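Local coordinates for protein N-acetylmuramoyl-L-alanine amidase (Mycobacteroides abscessus, PDB 7AGL) that probably cleaves the amide bond between N-acetylmuramic acid and L-alanine in peptidoglycan, as a zinc-dependent amidase, at residues L135-A138 with K139-D143. Numbering follows the deposited sequence.
Sequences LRFA and KTMRD
Thr140 folds its hydroxyl back onto the preceding turn of the helix, where OG1 donates to Arg136 O at 2.9 Å. With OG1 beside its own backbone N (chi1 -68°), the hydroxyl reaches this oxygen from above the carbonyl plane, while Thr140 N approaches from the opposite face, also at 2.9 Å. Two bonds from Thr140 thus grip Arg136 O, and that of OG1 holds the rotamer. The Arg136 side chain runs alongside Thr140, but its NE salt-bridges Glu132. The extended Lys139 chain slants over the Leu135 isobutyl group: CE packs on Leu135 CG (3.7 Å) and its methyls, while Lys139 CG passes 3.4 Å from Leu135 O. On the buried side Phe137 and Met141 point the same way; the methionine folds at its second and third torsions (chi2 60°, chi3 71°), bringing CE to 4.0 Å from Phe137 CE1, oblique to the ring. Farther along, Arg142 NE forms a salt bridge with Asp143 OD1, and NH1 hydrogen-bonds to Gly159 O. This helix, 132-147, is the crossover between parallel strands 118-122 and 161-164. Ala138 and Met141 pack on Val119, Ala138 also on Leu161, and Phe137 stacks with Tyr214 of helix 197-215.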
loop_
_atom_site.group_PDB
_atom_site.type_symbol
_atom_site.label_atom_id
_atom_site.label_comp_id
_atom_site.label_asym_id
_atom_site.label_seq_id
_atom_site.Cartn_x
_atom_site.Cartn_y
_atom_site.Cartn_z
ATOM N N LEU A 135 4.326 13.343 4.862
ATOM C CA LEU A 135 5.765 13.123 4.787
ATOM C C LEU A 135 6.283 12.470 6.064
ATOM O O LEU A 135 7.124 11.567 6.011
ATOM C CB LEU A 135 6.488 14.449 4.528
ATOM C CG LEU A 135 7.996 14.366 4.296
ATOM C CD1 LEU A 135 8.288 13.386 3.155
ATOM C CD2 LEU A 135 8.559 15.736 3.990
ATOM N N ARG A 136 5.802 12.922 7.226
ATOM C CA ARG A 136 6.203 12.275 8.476
ATOM C C ARG A 136 5.769 10.809 8.506
ATOM O O ARG A 136 6.532 9.944 8.954
ATOM C CB ARG A 136 5.638 13.042 9.674
ATOM C CG ARG A 136 5.814 12.341 11.029
ATOM C CD ARG A 136 5.457 13.248 12.208
ATOM N NE ARG A 136 4.389 14.196 11.893
ATOM C CZ ARG A 136 3.110 14.045 12.234
ATOM N NH1 ARG A 136 2.718 12.975 12.921
ATOM N NH2 ARG A 136 2.218 14.973 11.889
ATOM N N PHE A 137 4.553 10.510 8.027
ATOM C CA PHE A 137 4.105 9.118 7.930
ATOM C C PHE A 137 5.045 8.313 7.046
ATOM O O PHE A 137 5.463 7.205 7.408
ATOM C CB PHE A 137 2.666 9.071 7.392
ATOM C CG PHE A 137 1.961 7.741 7.582
ATOM C CD1 PHE A 137 2.494 6.742 8.397
ATOM C CD2 PHE A 137 0.756 7.496 6.932
ATOM C CE1 PHE A 137 1.823 5.525 8.561
ATOM C CE2 PHE A 137 0.091 6.299 7.088
ATOM C CZ PHE A 137 0.619 5.308 7.898
ATOM N N ALA A 138 5.394 8.861 5.878
ATOM C CA ALA A 138 6.258 8.145 4.941
ATOM C C ALA A 138 7.628 7.851 5.555
ATOM O O ALA A 138 8.124 6.723 5.470
ATOM C CB ALA A 138 6.416 8.953 3.653
ATOM N N LYS A 139 8.266 8.867 6.158
ATOM C CA LYS A 139 9.583 8.668 6.764
ATOM C C LYS A 139 9.511 7.692 7.928
ATOM O O LYS A 139 10.401 6.849 8.102
ATOM C CB LYS A 139 10.145 10.012 7.219
ATOM C CG LYS A 139 10.456 10.950 6.077
ATOM C CD LYS A 139 11.009 12.270 6.591
ATOM C CE LYS A 139 11.299 13.219 5.440
ATOM N NZ LYS A 139 11.995 14.452 5.904
ATOM N N THR A 140 8.453 7.798 8.741
ATOM C CA THR A 140 8.290 6.906 9.886
ATOM C C THR A 140 8.109 5.461 9.439
ATOM O O THR A 140 8.737 4.543 9.990
ATOM C CB THR A 140 7.097 7.364 10.720
ATOM O OG1 THR A 140 7.413 8.632 11.328
ATOM C CG2 THR A 140 6.784 6.338 11.808
ATOM N N MET A 141 7.263 5.252 8.426
ATOM C CA MET A 141 7.073 3.924 7.846
ATOM C C MET A 141 8.378 3.370 7.283
ATOM O O MET A 141 8.747 2.221 7.552
ATOM C CB MET A 141 6.002 3.995 6.753
ATOM C CG MET A 141 5.689 2.659 6.113
ATOM S SD MET A 141 5.071 1.396 7.255
ATOM C CE MET A 141 3.426 1.967 7.664
ATOM N N ARG A 142 9.094 4.177 6.499
ATOM C CA ARG A 142 10.385 3.740 5.978
ATOM C C ARG A 142 11.327 3.338 7.114
ATOM O O ARG A 142 11.975 2.283 7.060
ATOM C CB ARG A 142 10.995 4.853 5.122
ATOM C CG ARG A 142 12.345 4.523 4.464
ATOM C CD ARG A 142 13.555 4.781 5.365
ATOM N NE ARG A 142 13.523 6.116 5.966
ATOM C CZ ARG A 142 13.915 7.223 5.347
ATOM N NH1 ARG A 142 14.376 7.162 4.107
ATOM N NH2 ARG A 142 13.835 8.394 5.964
ATOM N N ASP A 143 11.421 4.177 8.151
ATOM C CA ASP A 143 12.293 3.872 9.287
ATOM C C ASP A 143 11.907 2.565 9.968
ATOM O O ASP A 143 12.777 1.769 10.336
ATOM C CB ASP A 143 12.244 5.009 10.303
ATOM C CG ASP A 143 12.960 6.252 9.832
ATOM O OD1 ASP A 143 13.687 6.183 8.823
ATOM O OD2 ASP A 143 12.785 7.310 10.478
#